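PDB 4PG7: homoserine dehydrogenase from Staphylococcus aureus M1064, which catalyses the NAD(P)-dependent interconversion of L-aspartate semialdehyde and L-homoserine, a hydride-transfer step of the aspartic acid pathway. Local coordinates for residues 125-137 with 227-240. Residues are numbered along the deposited sequence; the frame is centred on the assembly and turned at random.
Sequences KDLLAVHLKLLED and VITSYLSFNQVIKL. With ACT (acetate ion), chain C.
Tyr231 lies as a knob in a hole made by Ala129, Leu132, Lys133 and Glu136, and it has the largest surface buried in this contact. Its CG stands anti to the backbone N (chi1 -177°), which carries the ring out along helix 129-137 until the hydroxyl reaches the Glu136 carboxylate. Tyr231 OH donates to Glu136 OE1 at 2.6 Å, meeting the oxygen nearly along its C-O bond; OE1 lies at the ring edge, in the ring plane, while the carboxylate plane is turned 69° from it. Beside the hydroxyl end, Leu132 CB comes obliquely to Tyr231 CE2 at 3.9 Å.

Ala129, in the first turn of its helix, is small enough for close approach: its CB is 3.6 Å from Val227 CG1 and 3.8 Å from Tyr231 CB. Leu128, at the N-cap position, packs its CA on Ile228 CD1 and places CD1 4.2 Å from Leu240 CB; its backbone N donates to His131 ND1 in the ring plane. Ile228 CD1 lies between Leu127 O and Leu132 CD1, 3.7 Å from the latter.

Val237 lays CG1 3.6 Å from Val130 CG2, the two side chains crossing at about a right angle. A water accepts from Val130 N and donates to Ile238 O, tying this N-H to the loop that follows helix 227-234.

The axes of 129-137 and 227-234 come within 9.9 Å, inclined at 43°; the contact joins the NAD-binding region to the helix that covers strands 171-177 and 278-289. The interface is mainly apolar. Its short phenol-carboxylate bond holds the hydroxyl end in place and would probably stabilise ionised Glu136, favouring a lower pKa, while packing against Ala129, Leu132 and Lys133 limits the ring's orientation.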
ATOM      1  N   LYS A 125     -19.642  -5.283  -9.544  1.00 45.01           N
ATOM      2  CA  LYS A 125     -19.411  -5.108  -8.098  1.00 46.67           C
ATOM      3  C   LYS A 125     -20.156  -6.104  -7.243  1.00 43.86           C
ATOM      4  O   LYS A 125     -19.929  -6.162  -6.039  1.00 43.84           O
ATOM      5  CB  LYS A 125     -19.826  -3.705  -7.647  1.00 48.88           C
ATOM      6  CG  LYS A 125     -19.050  -2.581  -8.308  1.00 55.08           C
ATOM      7  CD  LYS A 125     -17.561  -2.671  -7.998  1.00 60.09           C
ATOM      8  CE  LYS A 125     -16.845  -1.371  -8.346  1.00 64.23           C
ATOM      9  NZ  LYS A 125     -15.448  -1.362  -7.832  1.00 68.36           N
ATOM     10  N   ASP A 126     -21.053  -6.870  -7.847  1.00 41.39           N
ATOM     11  CA  ASP A 126     -21.829  -7.854  -7.109  1.00 41.90           C
ATOM     12  C   ASP A 126     -21.187  -9.235  -7.092  1.00 41.66           C
ATOM     13  O   ASP A 126     -21.664 -10.110  -6.376  1.00 40.54           O
ATOM     14  CB  ASP A 126     -23.237  -7.940  -7.688  1.00 44.36           C
ATOM     15  CG  ASP A 126     -23.922  -6.593  -7.743  1.00 47.12           C
ATOM     16  OD1 ASP A 126     -23.916  -5.885  -6.720  1.00 48.36           O
ATOM     17  OD2 ASP A 126     -24.455  -6.223  -8.818  1.00 50.97           O
ATOM     18  N   LEU A 127     -20.141  -9.449  -7.897  1.00 41.46           N
ATOM     19  CA  LEU A 127     -19.442 -10.745  -7.934  1.00 42.69           C
ATOM     20  C   LEU A 127     -18.769 -11.041  -6.592  1.00 41.48           C
ATOM     21  O   LEU A 127     -18.122 -10.177  -6.001  1.00 39.34           O
ATOM     22  CB  LEU A 127     -18.354 -10.769  -9.008  1.00 44.06           C
ATOM     23  CG  LEU A 127     -18.640 -11.164 -10.469  1.00 46.79           C
ATOM     24  CD1 LEU A 127     -20.096 -11.497 -10.795  1.00 46.45           C
ATOM     25  CD2 LEU A 127     -17.938 -10.239 -11.432  1.00 45.52           C
ATOM     26  N   LEU A 128     -18.907 -12.280  -6.145  1.00 40.65           N
ATOM     27  CA  LEU A 128     -18.301 -12.744  -4.911  1.00 40.85           C
ATOM     28  C   LEU A 128     -17.309 -13.841  -5.282  1.00 41.29           C
ATOM     29  O   LEU A 128     -17.098 -14.120  -6.478  1.00 39.65           O
ATOM     30  CB  LEU A 128     -19.385 -13.221  -3.941  1.00 42.11           C
ATOM     31  CG  LEU A 128     -20.254 -12.073  -3.408  1.00 43.78           C
ATOM     32  CD1 LEU A 128     -21.528 -12.571  -2.739  1.00 46.23           C
ATOM     33  CD2 LEU A 128     -19.479 -11.194  -2.447  1.00 44.08           C
ATOM     34  N   ALA A 129     -16.693 -14.455  -4.275  1.00 38.41           N
ATOM     35  CA  ALA A 129     -15.608 -15.383  -4.505  1.00 39.88           C
ATOM     36  C   ALA A 129     -16.069 -16.609  -5.295  1.00 41.40           C
ATOM     37  O   ALA A 129     -15.356 -17.064  -6.184  1.00 41.93           O
ATOM     38  CB  ALA A 129     -14.980 -15.818  -3.193  1.00 39.93           C
ATOM     39  N   VAL A 130     -17.246 -17.128  -4.955  1.00 40.99           N
ATOM     40  CA  VAL A 130     -17.825 -18.284  -5.650  1.00 43.70           C
ATOM     41  C   VAL A 130     -17.856 -18.016  -7.158  1.00 43.61           C
ATOM     42  O   VAL A 130     -17.449 -18.857  -7.971  1.00 43.69           O
ATOM     43  CB  VAL A 130     -19.253 -18.601  -5.138  1.00 45.66           C
ATOM     44  CG1 VAL A 130     -19.944 -19.640  -6.024  1.00 49.01           C
ATOM     45  CG2 VAL A 130     -19.202 -19.136  -3.711  1.00 48.40           C
ATOM     46  N   HIS A 131     -18.280 -16.808  -7.504  1.00 41.33           N
ATOM     47  CA  HIS A 131     -18.427 -16.414  -8.886  1.00 42.73           C
ATOM     48  C   HIS A 131     -17.081 -16.258  -9.589  1.00 42.66           C
ATOM     49  O   HIS A 131     -16.907 -16.745 -10.711  1.00 41.97           O
ATOM     50  CB  HIS A 131     -19.276 -15.135  -8.950  1.00 42.43           C
ATOM     51  CG  HIS A 131     -20.592 -15.281  -8.247  1.00 44.21           C
ATOM     52  ND1 HIS A 131     -20.924 -14.569  -7.113  1.00 44.43           N
ATOM     53  CD2 HIS A 131     -21.618 -16.133  -8.464  1.00 44.47           C
ATOM     54  CE1 HIS A 131     -22.120 -14.936  -6.691  1.00 44.40           C
ATOM     55  NE2 HIS A 131     -22.559 -15.892  -7.490  1.00 46.78           N
ATOM     56  N   LEU A 132     -16.142 -15.571  -8.947  1.00 40.57           N
ATOM     57  CA  LEU A 132     -14.830 -15.337  -9.541  1.00 42.20           C
ATOM     58  C   LEU A 132     -14.077 -16.643  -9.765  1.00 44.26           C
ATOM     59  O   LEU A 132     -13.348 -16.784 -10.749  1.00 45.62           O
ATOM     60  CB  LEU A 132     -13.982 -14.412  -8.671  1.00 41.51           C
ATOM     61  CG  LEU A 132     -14.501 -12.981  -8.502  1.00 42.49           C
ATOM     62  CD1 LEU A 132     -13.660 -12.246  -7.459  1.00 41.84           C
ATOM     63  CD2 LEU A 132     -14.521 -12.227  -9.832  1.00 43.23           C
ATOM     64  N   LYS A 133     -14.262 -17.581  -8.846  1.00 44.09           N
ATOM     65  CA  LYS A 133     -13.612 -18.873  -8.921  1.00 47.03           C
ATOM     66  C   LYS A 133     -14.086 -19.629 -10.156  1.00 48.06           C
ATOM     67  O   LYS A 133     -13.267 -20.057 -10.977  1.00 48.26           O
ATOM     68  CB  LYS A 133     -13.911 -19.675  -7.656  1.00 47.16           C
ATOM     69  CG  LYS A 133     -13.518 -21.134  -7.706  1.00 52.26           C
ATOM     70  CD  LYS A 133     -12.042 -21.322  -8.004  1.00 55.71           C
ATOM     71  CE  LYS A 133     -11.594 -22.740  -7.661  1.00 59.88           C
ATOM     72  NZ  LYS A 133     -10.318 -23.092  -8.350  1.00 62.22           N
ATOM     73  N   LEU A 134     -15.401 -19.791 -10.272  1.00 48.01           N
ATOM     74  CA  LEU A 134     -15.979 -20.547 -11.374  1.00 50.07           C
ATOM     75  C   LEU A 134     -15.680 -19.874 -12.721  1.00 49.11           C
ATOM     76  O   LEU A 134     -15.465 -20.565 -13.707  1.00 50.05           O
ATOM     77  CB  LEU A 134     -17.487 -20.792 -11.160  1.00 52.38           C
ATOM     78  CG  LEU A 134     -18.532 -19.727 -11.520  1.00 54.07           C
ATOM     79  CD1 LEU A 134     -18.934 -19.750 -13.005  1.00 56.24           C
ATOM     80  CD2 LEU A 134     -19.764 -19.948 -10.666  1.00 54.60           C
ATOM     81  N   LEU A 135     -15.652 -18.541 -12.766  1.00 44.95           N
ATOM     82  CA  LEU A 135     -15.318 -17.845 -14.006  1.00 44.49           C
ATOM     83  C   LEU A 135     -13.833 -17.976 -14.362  1.00 45.44           C
ATOM     84  O   LEU A 135     -13.489 -18.190 -15.535  1.00 42.46           O
ATOM     85  CB  LEU A 135     -15.756 -16.363 -13.967  1.00 43.41           C
ATOM     86  CG  LEU A 135     -17.273 -16.149 -13.940  1.00 42.65           C
ATOM     87  CD1 LEU A 135     -17.635 -14.721 -13.581  1.00 42.56           C
ATOM     88  CD2 LEU A 135     -17.894 -16.526 -15.284  1.00 45.55           C
ATOM     89  N   GLU A 136     -12.954 -17.839 -13.370  1.00 45.75           N
ATOM     90  CA  GLU A 136     -11.521 -18.020 -13.606  1.00 48.95           C
ATOM     91  C   GLU A 136     -11.190 -19.425 -14.165  1.00 49.01           C
ATOM     92  O   GLU A 136     -10.370 -19.544 -15.080  1.00 47.09           O
ATOM     93  CB  GLU A 136     -10.718 -17.758 -12.332  1.00 53.01           C
ATOM     94  CG  GLU A 136     -10.548 -16.276 -12.026  1.00 55.70           C
ATOM     95  CD  GLU A 136      -9.507 -16.015 -10.958  1.00 59.35           C
ATOM     96  OE1 GLU A 136      -9.749 -16.386  -9.780  1.00 60.96           O
ATOM     97  OE2 GLU A 136      -8.450 -15.431 -11.314  1.00 59.93           O
ATOM     98  N   ASP A 137     -11.836 -20.462 -13.625  1.00 48.70           N
ATOM     99  CA  ASP A 137     -11.598 -21.848 -14.060  1.00 52.83           C
ATOM    100  C   ASP A 137     -12.110 -22.052 -15.486  1.00 54.77           C
ATOM    101  O   ASP A 137     -11.465 -22.704 -16.312  1.00 53.20           O
ATOM    102  CB  ASP A 137     -12.336 -22.854 -13.167  1.00 54.60           C
ATOM    103  CG  ASP A 137     -11.776 -22.945 -11.755  1.00 54.42           C
ATOM    104  OD1 ASP A 137     -10.674 -22.428 -11.486  1.00 54.67           O
ATOM    105  OD2 ASP A 137     -12.465 -23.548 -10.908  1.00 55.81           O
ATOM    106  N   VAL A 227     -15.063 -11.133   1.772  1.00 29.59           N
ATOM    107  CA  VAL A 227     -15.116 -12.337   0.928  1.00 31.97           C
ATOM    108  C   VAL A 227     -14.087 -12.240  -0.200  1.00 32.14           C
ATOM    109  O   VAL A 227     -13.304 -13.158  -0.431  1.00 33.21           O
ATOM    110  CB  VAL A 227     -16.503 -12.561   0.311  1.00 32.94           C
ATOM    111  CG1 VAL A 227     -16.466 -13.737  -0.663  1.00 34.92           C
ATOM    112  CG2 VAL A 227     -17.546 -12.814   1.383  1.00 33.94           C
ATOM    113  N   ILE A 228     -14.079 -11.114  -0.891  1.00 32.49           N
ATOM    114  CA  ILE A 228     -13.161 -10.908  -2.005  1.00 34.28           C
ATOM    115  C   ILE A 228     -11.709 -10.895  -1.538  1.00 34.95           C
ATOM    116  O   ILE A 228     -10.854 -11.555  -2.127  1.00 35.63           O
ATOM    117  CB  ILE A 228     -13.458  -9.594  -2.759  1.00 35.19           C
ATOM    118  CG1 ILE A 228     -14.857  -9.604  -3.398  1.00 36.67           C
ATOM    119  CG2 ILE A 228     -12.415  -9.341  -3.841  1.00 37.45           C
ATOM    120  CD1 ILE A 228     -15.072 -10.712  -4.412  1.00 38.10           C
ATOM    121  N   THR A 229     -11.423 -10.126  -0.496  1.00 34.13           N
ATOM    122  CA  THR A 229     -10.078 -10.040   0.028  1.00 33.69           C
ATOM    123  C   THR A 229      -9.555 -11.418   0.501  1.00 36.20           C
ATOM    124  O   THR A 229      -8.372 -11.726   0.312  1.00 35.13           O
ATOM    125  CB  THR A 229      -9.984  -8.983   1.126  1.00 34.04           C
ATOM    126  OG1 THR A 229     -10.414  -7.727   0.587  1.00 32.91           O
ATOM    127  CG2 THR A 229      -8.564  -8.841   1.640  1.00 33.46           C
ATOM    128  N   SER A 230     -10.433 -12.236   1.069  1.00 36.73           N
ATOM    129  CA  SER A 230     -10.073 -13.589   1.498  1.00 38.12           C
ATOM    130  C   SER A 230      -9.726 -14.478   0.304  1.00 41.06           C
ATOM    131  O   SER A 230      -8.795 -15.293   0.361  1.00 38.73           O
ATOM    132  CB  SER A 230     -11.226 -14.235   2.275  1.00 36.60           C
ATOM    133  OG  SER A 230     -11.481 -13.549   3.489  1.00 34.60           O
ATOM    134  N   TYR A 231     -10.482 -14.322  -0.772  1.00 42.19           N
ATOM    135  CA  TYR A 231     -10.215 -15.061  -2.006  1.00 42.99           C
ATOM    136  C   TYR A 231      -8.855 -14.683  -2.616  1.00 43.00           C
ATOM    137  O   TYR A 231      -8.074 -15.549  -2.972  1.00 42.40           O
ATOM    138  CB  TYR A 231     -11.334 -14.826  -3.015  1.00 42.65           C
ATOM    139  CG  TYR A 231     -11.147 -15.617  -4.289  1.00 46.38           C
ATOM    140  CD1 TYR A 231     -11.097 -17.004  -4.258  1.00 46.42           C
ATOM    141  CD2 TYR A 231     -11.001 -14.975  -5.516  1.00 46.50           C
ATOM    142  CE1 TYR A 231     -10.904 -17.733  -5.421  1.00 51.57           C
ATOM    143  CE2 TYR A 231     -10.822 -15.696  -6.687  1.00 50.30           C
ATOM    144  CZ  TYR A 231     -10.774 -17.073  -6.631  1.00 50.19           C
ATOM    145  OH  TYR A 231     -10.591 -17.771  -7.791  1.00 56.16           O
ATOM    146  N   LEU A 232      -8.577 -13.387  -2.690  1.00 42.32           N
ATOM    147  CA  LEU A 232      -7.317 -12.902  -3.206  1.00 43.07           C
ATOM    148  C   LEU A 232      -6.132 -13.195  -2.277  1.00 45.01           C
ATOM    149  O   LEU A 232      -5.063 -13.529  -2.762  1.00 45.88           O
ATOM    150  CB  LEU A 232      -7.399 -11.400  -3.483  1.00 42.66           C
ATOM    151  CG  LEU A 232      -8.410 -11.012  -4.568  1.00 44.76           C
ATOM    152  CD1 LEU A 232      -8.512  -9.504  -4.685  1.00 43.52           C
ATOM    153  CD2 LEU A 232      -8.033 -11.624  -5.915  1.00 48.13           C
ATOM    154  N   SER A 233      -6.327 -13.115  -0.959  1.00 43.38           N
ATOM    155  CA  SER A 233      -5.250 -13.358   0.011  1.00 44.27           C
ATOM    156  C   SER A 233      -4.940 -14.828   0.266  1.00 44.80           C
ATOM    157  O   SER A 233      -3.773 -15.211   0.390  1.00 45.73           O
ATOM    158  CB  SER A 233      -5.581 -12.702   1.367  1.00 43.36           C
ATOM    159  OG  SER A 233      -5.716 -11.301   1.220  1.00 43.46           O
ATOM    160  N   PHE A 234      -5.981 -15.636   0.414  1.00 44.46           N
ATOM    161  CA  PHE A 234      -5.828 -16.998   0.876  1.00 45.42           C
ATOM    162  C   PHE A 234      -6.141 -18.039  -0.186  1.00 49.13           C
ATOM    163  O   PHE A 234      -5.981 -19.227   0.086  1.00 48.36           O
ATOM    164  CB  PHE A 234      -6.766 -17.265   2.047  1.00 44.72           C
ATOM    165  CG  PHE A 234      -6.656 -16.276   3.162  1.00 43.22           C
ATOM    166  CD1 PHE A 234      -5.421 -15.943   3.693  1.00 43.17           C
ATOM    167  CD2 PHE A 234      -7.800 -15.727   3.727  1.00 40.72           C
ATOM    168  CE1 PHE A 234      -5.328 -15.041   4.733  1.00 42.06           C
ATOM    169  CE2 PHE A 234      -7.707 -14.836   4.780  1.00 40.12           C
ATOM    170  CZ  PHE A 234      -6.473 -14.496   5.287  1.00 39.61           C
ATOM    171  N   ASN A 235      -6.607 -17.609  -1.364  1.00 50.16           N
ATOM    172  CA  ASN A 235      -7.065 -18.525  -2.405  0.50 51.84           C
ATOM    173  C   ASN A 235      -8.136 -19.494  -1.900  1.00 51.93           C
ATOM    174  O   ASN A 235      -8.196 -20.643  -2.311  1.00 54.43           O
ATOM    175  CB  ASN A 235      -5.882 -19.282  -3.006  0.50 52.43           C
ATOM    176  CG  ASN A 235      -4.751 -18.360  -3.428  0.50 52.21           C
ATOM    177  OD1 ASN A 235      -4.984 -17.304  -4.014  0.50 50.54           O
ATOM    178  ND2 ASN A 235      -3.520 -18.755  -3.129  0.50 52.65           N
ATOM    179  N   GLN A 236      -8.987 -19.007  -1.005  1.00 51.48           N
ATOM    180  CA  GLN A 236     -10.086 -19.793  -0.467  1.00 51.94           C
ATOM    181  C   GLN A 236     -11.370 -19.068  -0.765  1.00 47.90           C
ATOM    182  O   GLN A 236     -11.441 -17.855  -0.649  1.00 47.18           O
ATOM    183  CB  GLN A 236      -9.965 -19.932   1.047  1.00 54.09           C
ATOM    184  CG  GLN A 236      -8.768 -20.744   1.508  1.00 58.29           C
ATOM    185  CD  GLN A 236      -8.910 -22.224   1.223  1.00 61.35           C
ATOM    186  OE1 GLN A 236      -8.012 -22.842   0.662  1.00 68.88           O
ATOM    187  NE2 GLN A 236     -10.039 -22.800   1.604  1.00 62.50           N
ATOM    188  N   VAL A 237     -12.395 -19.832  -1.096  1.00 46.70           N
ATOM    189  CA  VAL A 237     -13.704 -19.300  -1.356  1.00 44.34           C
ATOM    190  C   VAL A 237     -14.529 -19.411  -0.093  1.00 43.72           C
ATOM    191  O   VAL A 237     -14.734 -20.504   0.400  1.00 45.54           O
ATOM    192  CB  VAL A 237     -14.399 -20.104  -2.472  1.00 44.60           C
ATOM    193  CG1 VAL A 237     -15.865 -19.725  -2.580  1.00 44.42           C
ATOM    194  CG2 VAL A 237     -13.681 -19.907  -3.801  1.00 44.45           C
ATOM    195  N   ILE A 238     -15.019 -18.289   0.418  1.00 42.70           N
ATOM    196  CA  ILE A 238     -16.025 -18.319   1.480  1.00 42.33           C
ATOM    197  C   ILE A 238     -17.297 -17.690   0.962  1.00 41.87           C
ATOM    198  O   ILE A 238     -17.260 -16.936   0.008  1.00 42.42           O
ATOM    199  CB  ILE A 238     -15.551 -17.594   2.761  1.00 42.19           C
ATOM    200  CG1 ILE A 238     -15.416 -16.081   2.550  1.00 41.89           C
ATOM    201  CG2 ILE A 238     -14.235 -18.186   3.233  1.00 42.33           C
ATOM    202  CD1 ILE A 238     -15.059 -15.326   3.818  1.00 41.50           C
ATOM    203  N   LYS A 239     -18.417 -17.982   1.612  1.00 43.97           N
ATOM    204  CA  LYS A 239     -19.694 -17.384   1.240  1.00 43.84           C
ATOM    205  C   LYS A 239     -19.932 -16.107   2.037  1.00 43.60           C
ATOM    206  O   LYS A 239     -19.432 -15.966   3.165  1.00 39.88           O
ATOM    207  CB  LYS A 239     -20.820 -18.379   1.530  1.00 48.90           C
ATOM    208  CG  LYS A 239     -20.735 -19.691   0.746  1.00 50.51           C
ATOM    209  CD  LYS A 239     -21.765 -20.704   1.252  1.00 53.02           C
ATOM    210  N   LEU A 240     -20.720 -15.187   1.478  1.00 41.03           N
ATOM    211  CA  LEU A 240     -21.069 -13.976   2.187  1.00 41.82           C
ATOM    212  C   LEU A 240     -21.644 -14.291   3.568  1.00 42.67           C
ATOM    213  O   LEU A 240     -21.341 -13.598   4.535  1.00 42.17           O
ATOM    214  CB  LEU A 240     -22.046 -13.115   1.387  1.00 43.24           C
ATOM    215  CG  LEU A 240     -22.497 -11.776   2.002  1.00 42.17           C
ATOM    216  CD1 LEU A 240     -21.306 -10.890   2.352  1.00 42.09           C
ATOM    217  CD2 LEU A 240     -23.438 -11.050   1.036  1.00 41.96           C
TER
HETATM  218  C   ACT C 501     -21.445  -2.327 -12.193  1.00 45.32           C
HETATM  219  O   ACT C 501     -20.367  -1.858 -12.632  1.00 50.18           O
HETATM  220  OXT ACT C 501     -21.467  -3.334 -11.470  1.00 48.21           O
HETATM  221  CH3 ACT C 501     -22.747  -1.644 -12.490  1.00 45.59           C
HETATM  222  O   HOH W   1     -18.316 -16.222  -2.389  1.00 38.74           O